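Local coordinates for INSIG protein homolog (PDB 4XU6) that binds diacylglycerol in the membrane as a homotrimeric, six-helix member of the family of the sterol-sensing Insig proteins, at residues A69-V74 against A175-E180; P103-V108 against V160-A165; A127-A132 against L167-G172. One frame throughout, in Å; residues are numbered along the deposited sequence.

Interaction 1 (A69-V74 against A175-E180); sequences APRDGV and AALLGE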
ATOM      1  N   ALA A  69     -10.815  16.713 -23.224  1.00 31.05           N
ATOM      2  CA  ALA A  69     -11.232  15.313 -23.293  1.00 35.25           C
ATOM      3  C   ALA A  69     -11.489  14.584 -21.969  1.00 32.85           C
ATOM      4  O   ALA A  69     -10.802  13.604 -21.677  1.00 33.19           O
ATOM      5  CB  ALA A  69     -10.227  14.527 -24.117  1.00 37.20           C
ATOM      6  N   PRO A  70     -12.488  15.035 -21.184  1.00 34.06           N
ATOM      7  CA  PRO A  70     -12.853  14.265 -19.988  1.00 31.77           C
ATOM      8  C   PRO A  70     -13.188  12.848 -20.399  1.00 33.58           C
ATOM      9  O   PRO A  70     -13.859  12.655 -21.418  1.00 30.26           O
ATOM     10  CB  PRO A  70     -14.114  14.970 -19.486  1.00 32.84           C
ATOM     11  CG  PRO A  70     -13.989  16.381 -20.004  1.00 36.21           C
ATOM     12  CD  PRO A  70     -13.345  16.225 -21.355  1.00 33.72           C
ATOM     13  N   ARG A  71     -12.713  11.870 -19.634  1.00 27.11           N
ATOM     14  CA  ARG A  71     -12.857  10.477 -20.024  1.00 29.29           C
ATOM     15  C   ARG A  71     -14.262   9.987 -19.735  1.00 31.54           C
ATOM     16  O   ARG A  71     -14.776  10.167 -18.633  1.00 31.77           O
ATOM     17  CB  ARG A  71     -11.826   9.618 -19.289  1.00 29.63           C
ATOM     18  CG  ARG A  71     -10.394   9.936 -19.675  1.00 28.98           C
ATOM     19  CD  ARG A  71      -9.412   9.252 -18.728  1.00 28.66           C
ATOM     20  NE  ARG A  71      -9.528   9.782 -17.371  1.00 26.84           N
ATOM     21  CZ  ARG A  71      -8.838   9.320 -16.332  1.00 30.00           C
ATOM     22  NH1 ARG A  71      -7.988   8.310 -16.494  1.00 26.67           N
ATOM     23  NH2 ARG A  71      -9.004   9.865 -15.138  1.00 25.59           N
ATOM     24  N   ASP A  72     -14.898   9.372 -20.728  1.00 28.50           N
ATOM     25  CA  ASP A  72     -16.255   8.872 -20.542  1.00 31.22           C
ATOM     26  C   ASP A  72     -16.248   7.471 -19.933  1.00 30.35           C
ATOM     27  O   ASP A  72     -17.289   6.957 -19.533  1.00 32.76           O
ATOM     28  CB  ASP A  72     -17.010   8.875 -21.865  1.00 41.52           C
ATOM     29  N   GLY A  73     -15.075   6.853 -19.863  1.00 29.16           N
ATOM     30  CA  GLY A  73     -14.993   5.468 -19.426  1.00 35.33           C
ATOM     31  C   GLY A  73     -14.716   5.273 -17.941  1.00 35.23           C
ATOM     32  O   GLY A  73     -14.477   4.146 -17.493  1.00 37.28           O
ATOM     33  N   VAL A  74     -14.757   6.360 -17.175  1.00 29.71           N
ATOM     34  CA  VAL A  74     -14.484   6.306 -15.730  1.00 30.99           C
ATOM     35  C   VAL A  74     -15.584   5.559 -14.972  1.00 32.89           C
ATOM     36  O   VAL A  74     -16.764   5.682 -15.293  1.00 32.33           O
ATOM     37  CB  VAL A  74     -14.285   7.732 -15.156  1.00 29.24           C
ATOM     38  CG1 VAL A  74     -14.289   7.730 -13.627  1.00 35.11           C
ATOM     39  CG2 VAL A  74     -12.985   8.310 -15.683  1.00 31.11           C
ATOM     40  N   ALA A 175      -9.926  14.094  -7.387  1.00 20.08           N
ATOM     41  CA  ALA A 175     -11.035  15.043  -7.530  1.00 19.02           C
ATOM     42  C   ALA A 175     -11.387  15.225  -8.999  1.00 20.59           C
ATOM     43  O   ALA A 175     -12.560  15.309  -9.362  1.00 21.12           O
ATOM     44  CB  ALA A 175     -10.667  16.394  -6.901  1.00 18.29           C
ATOM     45  N   ALA A 176     -10.358  15.281  -9.840  1.00 20.33           N
ATOM     46  CA  ALA A 176     -10.536  15.397 -11.285  1.00 21.74           C
ATOM     47  C   ALA A 176     -11.292  14.185 -11.801  1.00 24.20           C
ATOM     48  O   ALA A 176     -12.201  14.307 -12.617  1.00 23.76           O
ATOM     49  CB  ALA A 176      -9.173  15.507 -11.979  1.00 20.44           C
ATOM     50  N   LEU A 177     -10.903  13.003 -11.325  1.00 21.76           N
ATOM     51  CA  LEU A 177     -11.567  11.768 -11.721  1.00 21.71           C
ATOM     52  C   LEU A 177     -13.030  11.771 -11.278  1.00 22.27           C
ATOM     53  O   LEU A 177     -13.907  11.271 -12.000  1.00 22.43           O
ATOM     54  CB  LEU A 177     -10.832  10.562 -11.127  1.00 22.80           C
ATOM     55  CG  LEU A 177     -11.421   9.167 -11.326  1.00 29.12           C
ATOM     56  CD1 LEU A 177     -11.071   8.679 -12.692  1.00 32.35           C
ATOM     57  CD2 LEU A 177     -10.859   8.220 -10.278  1.00 33.56           C
ATOM     58  N   LEU A 178     -13.296  12.331 -10.099  1.00 20.21           N
ATOM     59  CA  LEU A 178     -14.674  12.424  -9.616  1.00 19.69           C
ATOM     60  C   LEU A 178     -15.525  13.322 -10.522  1.00 21.76           C
ATOM     61  O   LEU A 178     -16.699  13.046 -10.737  1.00 21.62           O
ATOM     62  CB  LEU A 178     -14.718  12.943  -8.180  1.00 21.01           C
ATOM     63  CG  LEU A 178     -14.201  11.963  -7.127  1.00 22.38           C
ATOM     64  CD1 LEU A 178     -14.080  12.632  -5.761  1.00 22.76           C
ATOM     65  CD2 LEU A 178     -15.139  10.772  -7.066  1.00 25.31           C
ATOM     66  N   GLY A 179     -14.938  14.399 -11.029  1.00 22.47           N
ATOM     67  CA  GLY A 179     -15.634  15.253 -11.988  1.00 22.46           C
ATOM     68  C   GLY A 179     -15.972  14.516 -13.274  1.00 22.76           C
ATOM     69  O   GLY A 179     -17.085  14.639 -13.793  1.00 22.23           O
ATOM     70  N   GLU A 180     -15.018  13.744 -13.790  1.00 22.17           N
ATOM     71  CA  GLU A 180     -15.265  12.935 -14.978  1.00 24.31           C
ATOM     72  C   GLU A 180     -16.380  11.931 -14.718  1.00 26.81           C
ATOM     73  O   GLU A 180     -17.251  11.719 -15.569  1.00 23.46           O
ATOM     74  CB  GLU A 180     -13.994  12.199 -15.417  1.00 23.66           C
ATOM     75  CG  GLU A 180     -12.867  13.110 -15.860  1.00 26.01           C
ATOM     76  CD  GLU A 180     -11.571  12.366 -16.089  1.00 28.30           C
ATOM     77  OE1 GLU A 180     -10.924  11.968 -15.099  1.00 27.59           O
ATOM     78  OE2 GLU A 180     -11.181  12.199 -17.264  1.00 27.59           O
TER
HETATM   79  O   HOH W   1     -16.489  12.090 -18.148  1.00 27.97           O

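Interaction 2 (P103-V108 against V160-A165); sequences PVTALV and VAPFLA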
ATOM      1  N   PRO A 103      12.318   9.553   4.243  1.00 20.99           N
ATOM      2  CA  PRO A 103      11.483   8.377   3.974  1.00 21.95           C
ATOM      3  C   PRO A 103       9.984   8.669   4.051  1.00 22.45           C
ATOM      4  O   PRO A 103       9.237   8.105   3.248  1.00 20.96           O
ATOM      5  CB  PRO A 103      11.898   7.378   5.065  1.00 22.31           C
ATOM      6  CG  PRO A 103      12.636   8.195   6.111  1.00 23.47           C
ATOM      7  CD  PRO A 103      13.268   9.320   5.350  1.00 22.40           C
ATOM      8  N   VAL A 104       9.547   9.523   4.976  1.00 21.39           N
ATOM      9  CA  VAL A 104       8.119   9.876   5.059  1.00 20.29           C
ATOM     10  C   VAL A 104       7.625  10.522   3.764  1.00 20.91           C
ATOM     11  O   VAL A 104       6.603  10.125   3.200  1.00 19.30           O
ATOM     12  CB  VAL A 104       7.835  10.823   6.258  1.00 21.09           C
ATOM     13  CG1 VAL A 104       6.427  11.395   6.178  1.00 23.02           C
ATOM     14  CG2 VAL A 104       8.051  10.089   7.584  1.00 21.83           C
ATOM     15  N   THR A 105       8.358  11.520   3.288  1.00 20.25           N
ATOM     16  CA  THR A 105       7.959  12.218   2.074  1.00 21.94           C
ATOM     17  C   THR A 105       8.023  11.307   0.841  1.00 20.43           C
ATOM     18  O   THR A 105       7.156  11.372  -0.040  1.00 19.81           O
ATOM     19  CB  THR A 105       8.812  13.483   1.865  1.00 22.50           C
ATOM     20  OG1 THR A 105       8.876  14.213   3.102  1.00 24.27           O
ATOM     21  CG2 THR A 105       8.204  14.357   0.783  1.00 23.92           C
ATOM     22  N   ALA A 106       9.041  10.452   0.783  1.00 21.09           N
ATOM     23  CA  ALA A 106       9.169   9.517  -0.344  1.00 20.68           C
ATOM     24  C   ALA A 106       8.004   8.529  -0.369  1.00 17.88           C
ATOM     25  O   ALA A 106       7.500   8.166  -1.442  1.00 19.63           O
ATOM     26  CB  ALA A 106      10.501   8.771  -0.263  1.00 21.07           C
ATOM     27  N   LEU A 107       7.569   8.092   0.813  1.00 20.65           N
ATOM     28  CA  LEU A 107       6.469   7.125   0.883  1.00 21.18           C
ATOM     29  C   LEU A 107       5.184   7.738   0.313  1.00 20.10           C
ATOM     30  O   LEU A 107       4.498   7.115  -0.491  1.00 19.58           O
ATOM     31  CB  LEU A 107       6.249   6.649   2.323  1.00 22.20           C
ATOM     32  CG  LEU A 107       5.057   5.707   2.526  1.00 21.02           C
ATOM     33  CD1 LEU A 107       5.219   4.434   1.697  1.00 24.19           C
ATOM     34  CD2 LEU A 107       4.878   5.369   4.014  1.00 26.19           C
ATOM     35  N   VAL A 108       4.876   8.964   0.726  1.00 19.17           N
ATOM     36  CA  VAL A 108       3.692   9.663   0.239  1.00 19.95           C
ATOM     37  C   VAL A 108       3.794   9.943  -1.264  1.00 19.30           C
ATOM     38  O   VAL A 108       2.823   9.772  -2.003  1.00 19.70           O
ATOM     39  CB  VAL A 108       3.450  10.970   1.030  1.00 21.14           C
ATOM     40  CG1 VAL A 108       2.177  11.679   0.536  1.00 20.67           C
ATOM     41  CG2 VAL A 108       3.344  10.650   2.518  1.00 22.51           C
ATOM     42  N   VAL A 160       5.182  23.914   7.312  1.00 26.50           N
ATOM     43  CA  VAL A 160       4.264  22.795   7.086  1.00 25.93           C
ATOM     44  C   VAL A 160       4.992  21.532   6.593  1.00 27.11           C
ATOM     45  O   VAL A 160       6.190  21.562   6.304  1.00 26.95           O
ATOM     46  CB  VAL A 160       3.108  23.164   6.122  1.00 26.14           C
ATOM     47  CG1 VAL A 160       2.412  24.449   6.568  1.00 24.20           C
ATOM     48  CG2 VAL A 160       3.604  23.289   4.673  1.00 25.34           C
ATOM     49  N   ALA A 161       4.272  20.417   6.498  1.00 23.80           N
ATOM     50  CA  ALA A 161       4.918  19.151   6.141  1.00 25.61           C
ATOM     51  C   ALA A 161       5.191  19.043   4.644  1.00 21.92           C
ATOM     52  O   ALA A 161       4.318  19.325   3.824  1.00 23.91           O
ATOM     53  CB  ALA A 161       4.082  17.970   6.615  1.00 23.36           C
ATOM     54  N   PRO A 162       6.419  18.643   4.280  1.00 22.53           N
ATOM     55  CA  PRO A 162       6.742  18.402   2.868  1.00 25.32           C
ATOM     56  C   PRO A 162       5.803  17.378   2.215  1.00 22.40           C
ATOM     57  O   PRO A 162       5.541  17.492   1.019  1.00 23.14           O
ATOM     58  CB  PRO A 162       8.179  17.874   2.926  1.00 23.62           C
ATOM     59  CG  PRO A 162       8.764  18.567   4.157  1.00 25.53           C
ATOM     60  CD  PRO A 162       7.610  18.593   5.151  1.00 25.33           C
ATOM     61  N   PHE A 163       5.281  16.421   2.990  1.00 23.34           N
ATOM     62  CA  PHE A 163       4.366  15.423   2.432  1.00 22.83           C
ATOM     63  C   PHE A 163       3.065  16.014   1.880  1.00 21.29           C
ATOM     64  O   PHE A 163       2.352  15.343   1.146  1.00 20.67           O
ATOM     65  CB  PHE A 163       4.085  14.244   3.396  1.00 21.10           C
ATOM     66  CG  PHE A 163       3.314  14.614   4.656  1.00 22.08           C
ATOM     67  CD1 PHE A 163       1.982  15.040   4.594  1.00 22.91           C
ATOM     68  CD2 PHE A 163       3.905  14.458   5.901  1.00 21.17           C
ATOM     69  CE1 PHE A 163       1.275  15.353   5.762  1.00 22.99           C
ATOM     70  CE2 PHE A 163       3.210  14.761   7.078  1.00 26.41           C
ATOM     71  CZ  PHE A 163       1.892  15.208   7.005  1.00 25.14           C
ATOM     72  N   LEU A 164       2.752  17.260   2.240  1.00 22.22           N
ATOM     73  CA  LEU A 164       1.556  17.908   1.701  1.00 21.64           C
ATOM     74  C   LEU A 164       1.597  17.997   0.187  1.00 19.92           C
ATOM     75  O   LEU A 164       0.569  17.897  -0.467  1.00 20.54           O
ATOM     76  CB  LEU A 164       1.373  19.313   2.279  1.00 19.96           C
ATOM     77  CG  LEU A 164       1.028  19.363   3.768  1.00 24.80           C
ATOM     78  CD1 LEU A 164       0.917  20.820   4.226  1.00 25.27           C
ATOM     79  CD2 LEU A 164      -0.270  18.614   4.047  1.00 22.88           C
ATOM     80  N   ALA A 165       2.780  18.197  -0.381  1.00 22.39           N
ATOM     81  CA  ALA A 165       2.848  18.336  -1.830  1.00 23.33           C
ATOM     82  C   ALA A 165       2.334  17.078  -2.563  1.00 20.99           C
ATOM     83  O   ALA A 165       1.415  17.182  -3.377  1.00 22.11           O
ATOM     84  CB  ALA A 165       4.261  18.767  -2.298  1.00 25.74           C
TER
HETATM   85  O   HOH W   2       6.988  15.230   5.054  1.00 22.98           O

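Interaction 3 (A127-A132 against L167-G172); sequences AGVVIA and LYFAFG. Unlike the reference sequence in segment 127-132: Ala-127 (reference Cys). With TDA (N-tridecanoic acid), chain E; TDA (N-tridecanoic acid), chain F.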
ATOM      1  N   ALA A 127      -4.525  19.180 -12.716  1.00 24.31           N
ATOM      2  CA  ALA A 127      -5.333  19.530 -11.551  1.00 25.11           C
ATOM      3  C   ALA A 127      -4.558  19.197 -10.277  1.00 25.98           C
ATOM      4  O   ALA A 127      -4.546  19.975  -9.319  1.00 24.04           O
ATOM      5  CB  ALA A 127      -6.664  18.777 -11.591  1.00 23.61           C
ATOM      6  N   GLY A 128      -3.899  18.042 -10.283  1.00 23.89           N
ATOM      7  CA  GLY A 128      -3.030  17.658  -9.180  1.00 23.17           C
ATOM      8  C   GLY A 128      -1.956  18.692  -8.868  1.00 27.38           C
ATOM      9  O   GLY A 128      -1.734  19.026  -7.707  1.00 21.85           O
ATOM     10  N   VAL A 129      -1.299  19.214  -9.900  1.00 27.13           N
ATOM     11  CA  VAL A 129      -0.253  20.217  -9.697  1.00 25.43           C
ATOM     12  C   VAL A 129      -0.819  21.524  -9.132  1.00 24.91           C
ATOM     13  O   VAL A 129      -0.216  22.138  -8.248  1.00 26.78           O
ATOM     14  CB  VAL A 129       0.534  20.516 -11.008  1.00 25.50           C
ATOM     15  CG1 VAL A 129       1.444  21.728 -10.824  1.00 31.80           C
ATOM     16  CG2 VAL A 129       1.363  19.311 -11.416  1.00 30.31           C
ATOM     17  N   VAL A 130      -1.969  21.946  -9.649  1.00 26.66           N
ATOM     18  CA  VAL A 130      -2.619  23.171  -9.180  1.00 27.94           C
ATOM     19  C   VAL A 130      -2.819  23.182  -7.652  1.00 27.19           C
ATOM     20  O   VAL A 130      -2.422  24.130  -6.977  1.00 24.79           O
ATOM     21  CB  VAL A 130      -3.964  23.412  -9.907  1.00 30.47           C
ATOM     22  CG1 VAL A 130      -4.726  24.568  -9.271  1.00 32.22           C
ATOM     23  CG2 VAL A 130      -3.725  23.688 -11.397  1.00 28.17           C
ATOM     24  N   ILE A 131      -3.406  22.115  -7.117  1.00 24.94           N
ATOM     25  CA  ILE A 131      -3.675  22.028  -5.681  1.00 24.54           C
ATOM     26  C   ILE A 131      -2.424  21.639  -4.868  1.00 24.55           C
ATOM     27  O   ILE A 131      -2.299  21.995  -3.692  1.00 24.36           O
ATOM     28  CB  ILE A 131      -4.890  21.094  -5.394  1.00 21.91           C
ATOM     29  CG1 ILE A 131      -5.356  21.227  -3.933  1.00 24.22           C
ATOM     30  CG2 ILE A 131      -4.557  19.644  -5.750  1.00 24.57           C
ATOM     31  CD1 ILE A 131      -5.978  22.577  -3.622  1.00 27.92           C
ATOM     32  N   ALA A 132      -1.468  20.954  -5.496  1.00 23.27           N
ATOM     33  CA  ALA A 132      -0.201  20.662  -4.817  1.00 23.09           C
ATOM     34  C   ALA A 132       0.566  21.950  -4.543  1.00 24.38           C
ATOM     35  O   ALA A 132       1.467  21.974  -3.705  1.00 25.78           O
ATOM     36  CB  ALA A 132       0.667  19.702  -5.637  1.00 24.29           C
ATOM     37  N   LEU A 167       0.582  14.689  -1.181  1.00 20.40           N
ATOM     38  CA  LEU A 167      -0.762  14.380  -0.681  1.00 21.73           C
ATOM     39  C   LEU A 167      -1.817  15.184  -1.439  1.00 20.49           C
ATOM     40  O   LEU A 167      -2.801  14.624  -1.911  1.00 18.58           O
ATOM     41  CB  LEU A 167      -0.876  14.604   0.837  1.00 20.26           C
ATOM     42  CG  LEU A 167      -2.254  14.393   1.485  1.00 20.72           C
ATOM     43  CD1 LEU A 167      -2.762  12.981   1.246  1.00 22.58           C
ATOM     44  CD2 LEU A 167      -2.198  14.719   3.000  1.00 22.80           C
ATOM     45  N   TYR A 168      -1.607  16.492  -1.563  1.00 20.90           N
ATOM     46  CA  TYR A 168      -2.534  17.334  -2.323  1.00 20.61           C
ATOM     47  C   TYR A 168      -2.557  16.933  -3.795  1.00 18.85           C
ATOM     48  O   TYR A 168      -3.610  16.944  -4.430  1.00 21.46           O
ATOM     49  CB  TYR A 168      -2.173  18.820  -2.180  1.00 20.28           C
ATOM     50  CG  TYR A 168      -2.733  19.487  -0.929  1.00 20.80           C
ATOM     51  CD1 TYR A 168      -4.098  19.748  -0.815  1.00 24.28           C
ATOM     52  CD2 TYR A 168      -1.901  19.862   0.126  1.00 20.87           C
ATOM     53  CE1 TYR A 168      -4.626  20.362   0.322  1.00 26.81           C
ATOM     54  CE2 TYR A 168      -2.424  20.488   1.284  1.00 21.76           C
ATOM     55  CZ  TYR A 168      -3.797  20.727   1.359  1.00 25.07           C
ATOM     56  OH  TYR A 168      -4.351  21.336   2.475  1.00 24.96           O
ATOM     57  N   PHE A 169      -1.399  16.569  -4.341  1.00 20.21           N
ATOM     58  CA  PHE A 169      -1.357  16.139  -5.741  1.00 19.85           C
ATOM     59  C   PHE A 169      -2.306  14.958  -5.985  1.00 18.76           C
ATOM     60  O   PHE A 169      -3.108  14.978  -6.912  1.00 18.63           O
ATOM     61  CB  PHE A 169       0.068  15.770  -6.169  1.00 19.51           C
ATOM     62  CG  PHE A 169       0.142  15.199  -7.568  1.00 21.43           C
ATOM     63  CD1 PHE A 169       0.206  16.044  -8.675  1.00 22.50           C
ATOM     64  CD2 PHE A 169       0.102  13.822  -7.774  1.00 21.70           C
ATOM     65  CE1 PHE A 169       0.253  15.516  -9.972  1.00 25.07           C
ATOM     66  CE2 PHE A 169       0.156  13.287  -9.058  1.00 22.68           C
ATOM     67  CZ  PHE A 169       0.225  14.136 -10.161  1.00 23.60           C
ATOM     68  N   ALA A 170      -2.214  13.934  -5.139  1.00 21.34           N
ATOM     69  CA  ALA A 170      -3.088  12.768  -5.249  1.00 20.67           C
ATOM     70  C   ALA A 170      -4.552  13.164  -5.086  1.00 17.86           C
ATOM     71  O   ALA A 170      -5.409  12.667  -5.796  1.00 17.56           O
ATOM     72  CB  ALA A 170      -2.698  11.693  -4.213  1.00 20.68           C
ATOM     73  N   PHE A 171      -4.830  14.052  -4.137  1.00 18.31           N
ATOM     74  CA  PHE A 171      -6.170  14.614  -3.966  1.00 20.23           C
ATOM     75  C   PHE A 171      -6.692  15.238  -5.281  1.00 17.76           C
ATOM     76  O   PHE A 171      -7.799  14.925  -5.730  1.00 18.87           O
ATOM     77  CB  PHE A 171      -6.141  15.626  -2.799  1.00 19.04           C
ATOM     78  CG  PHE A 171      -7.362  16.522  -2.710  1.00 20.53           C
ATOM     79  CD1 PHE A 171      -8.652  15.999  -2.750  1.00 24.64           C
ATOM     80  CD2 PHE A 171      -7.200  17.893  -2.557  1.00 24.28           C
ATOM     81  CE1 PHE A 171      -9.771  16.840  -2.660  1.00 24.26           C
ATOM     82  CE2 PHE A 171      -8.304  18.746  -2.458  1.00 26.69           C
ATOM     83  CZ  PHE A 171      -9.584  18.224  -2.497  1.00 23.22           C
ATOM     84  N   GLY A 172      -5.895  16.101  -5.903  1.00 22.37           N
ATOM     85  CA  GLY A 172      -6.300  16.710  -7.165  1.00 21.46           C
ATOM     86  C   GLY A 172      -6.569  15.708  -8.286  1.00 21.38           C
ATOM     87  O   GLY A 172      -7.546  15.834  -9.035  1.00 20.04           O
TER
HETATM   88  O21 TDA E 304      -2.815  18.253   6.372  1.00 38.27           O
HETATM   89  O22 TDA E 304      -3.917  20.155   7.137  1.00 39.98           O
HETATM   90  C21 TDA E 304      -3.867  19.265   6.287  1.00 32.23           C
HETATM   91  C22 TDA E 304      -4.920  19.188   5.220  1.00 27.69           C
HETATM   92  C23 TDA E 304      -4.511  18.234   4.094  1.00 27.84           C
HETATM   93  C24 TDA E 304      -5.653  18.031   3.098  1.00 28.30           C
HETATM   94  C25 TDA E 304      -5.212  17.170   1.913  1.00 25.32           C
HETATM   95  C26 TDA E 304      -6.343  16.934   0.917  1.00 31.04           C
HETATM   96  C27 TDA E 304      -7.378  16.029   1.569  1.00 30.30           C
HETATM   97  C28 TDA E 304      -8.527  15.709   0.641  1.00 35.45           C
HETATM   98  C29 TDA E 304      -9.592  14.941   1.405  1.00 34.42           C
HETATM   99  C30 TDA E 304     -10.706  14.584   0.439  1.00 32.27           C
HETATM  100  C31 TDA E 304     -10.201  13.581  -0.587  1.00 34.74           C
HETATM  101  C32 TDA E 304     -11.345  13.064  -1.449  1.00 34.82           C
HETATM  102  C33 TDA E 304     -10.830  12.547  -2.786  1.00 34.63           C
HETATM  103  C21 TDA F 305      -5.911  24.030   6.356  1.00 37.19           C
HETATM  104  C22 TDA F 305      -6.272  24.616   5.009  1.00 38.36           C
HETATM  105  C23 TDA F 305      -6.632  23.534   4.002  1.00 35.46           C
HETATM  106  C24 TDA F 305      -6.861  24.159   2.627  1.00 36.02           C
HETATM  107  C25 TDA F 305      -7.170  23.109   1.569  1.00 37.90           C
HETATM  108  C26 TDA F 305      -6.993  23.668   0.158  1.00 38.12           C
HETATM  109  C27 TDA F 305      -7.776  24.964  -0.014  1.00 42.15           C
HETATM  110  C28 TDA F 305      -7.454  25.626  -1.346  1.00 40.55           C
HETATM  111  C29 TDA F 305      -8.738  25.871  -2.125  1.00 50.00           C
HETATM  112  C30 TDA F 305      -9.671  26.790  -1.347  1.00 49.18           C
HETATM  113  C31 TDA F 305     -11.094  26.656  -1.876  1.00 45.73           C
HETATM  114  C32 TDA F 305     -11.119  26.736  -3.399  1.00 47.77           C
HETATM  115  C33 TDA F 305     -12.527  27.012  -3.912  1.00 46.75           C

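Interaction 1 (A69-V74 against A175-E180)
Arg-71 closes a side-on, two-nitrogen salt bridge on Glu-180, tying the loop between transmembrane helices 48-64 and 76-96 to the last transmembrane helix, 164-184. Its side chain follows the carboxylate almost from the start: Arg-71 CB stands 3.3 Å from Glu-180 OE2, and CG and CD pass close to the same oxygen. The chain then bends at the third torsion (-65°), which turns Arg-71 NE back onto Glu-180 OE2 at 2.9 Å. CZ faces the carboxylate between the two bonds, and Arg-71 NH2 at the tip meets Glu-180 OE1 at 2.8 Å. Both oxygens lie at the guanidinium edge, close to its plane, and are met on their syn sides by nitrogens tilted out of the carboxylate plane; the two flat groups are 23° apart. A third bond adds to this: Arg-71 N reaches Glu-180 OE2 on its anti side at 2.8 Å, nearly straight (168°), tilted to the same face of the carboxylate as NE. OE2 is therefore gripped twice by one residue, which should favour a charged carboxylate here. Arg-71 NH2 also bonds to Leu-119 O and lies 3.4 Å from Leu-177 CD1. On the apolar side of the contact, Val-74 CG1 presses tightly on Leu-177 CD1 at 3.5 Å. Away from the charged groups, a water spans the two backbones, donating to Arg-71 O at 2.6 Å and to Glu-180 O at 2.7 Å.

Interaction 2 (P103-V108 against V160-A165)
Phe-163 lies against two valines of helix 101-119, Val-104 and Val-108, one turn apart on the same side of that transmembrane helix. It belongs to a type I beta turn, Ala-161 to Leu-164, that leads into the last transmembrane helix, so the contact packs the entry of one membrane helix on the flank of another. The valines touch different parts of the residue: Val-104 CG1 comes obliquely to the ring, 4.0 Å from Phe-163 CD2, whereas Val-108 CG2 meets Phe-163 CB at 3.8 Å. With CG set between the backbone N and the carbonyl carbon (chi1 67°), the ring swings off the neighbouring helix and back over its own turn. There one face receives Ala-161 CB, 3.3 Å above the plane of the Phe-163 ring and offset toward the rim. The nearest atoms of the Phe-163 side chain and those of His-26 and of Tyr-150, both diacylglycerol-binding residues, are about 4 Å apart, which places the contact next to the lipid site; Leu-164 of the same turn touches the fatty acid.

Next to the aromatic, Thr-105 crosses Pro-162 at about a right angle, Thr-105 OG1 lying 3.7 Å from Pro-162 CB. That hydroxyl is bonded to Val-101 O in its own helix and also accepts from a water, 2.9 Å from Thr-105 OG1. The same water takes the N-H of Phe-163, joining helix and turn through a single polar bridge in an otherwise apolar contact. Further along the helix, Val-108 CG1 rests on Phe-163 O at 3.7 Å.

Interaction 3 (A127-A132 against L167-G172)
Gly-128 O takes the helical N-H of Ala-132 in its own helix and, from across the contact, a CA-H...O contact from Phe-169, with Phe-169 CA 3.5 Å from Gly-128 O and 163° at the hydrogen. The helices can come this near because glycine faces glycine, Gly-128 CA to Gly-172 CA measuring 4.0 Å. The segment axes close to 7.0 Å and run at 140° to each other. Phe-169 lays its ring obliquely beside the bare backbone, Phe-169 CD1 only 3.4 Å from Gly-128 C. On the other flank Ile-131 splits its branches: Ile-131 CG2 turns to Tyr-168 O at 3.2 Å, while Ile-131 CG1, anti to the backbone N, lies 3.7 Å from Tyr-168 CD1 and also borders Phe-171. Both rings carry lipid on a face. One tridecanoic acid sets C25 over Tyr-168 and C28 over Phe-171, the latter carbon 3.4 Å from Phe-171 CD1. The Tyr-168 hydroxyl is bonded to Glu-139 and has a chain carbon of each of the two fatty acids beside it. Close glycine-mediated packing of transmembrane helices, with Gly-128 and Ala-132 in a small-xxx-small pattern, here holds a helix whose Tyr-168 and Phe-171 line the lipid pocket.

Overall arrangement
All three contacts use helix 164-184, read from its entry in interaction 2 through interaction 3 to its later part in interaction 1. Interaction 3 is the middle piece. It touches interaction 1 where Ala-176 CB meets CB of Ala-127, which replaces the cysteine of the reference sequence, at 4.1 Å, and interaction 2 where Ala-165 O lies 3.5 Å from Ala-132 CB. Interactions 1 and 2 do not touch, their centres being 27 Å apart. Tyr-168 and Phe-171 of interaction 3 and Leu-164 of interaction 2 touch a tridecanoic acid, whereas the side chains of Phe-163 and Leu-177 lie about 5 and 9 Å from one, between nearest atoms.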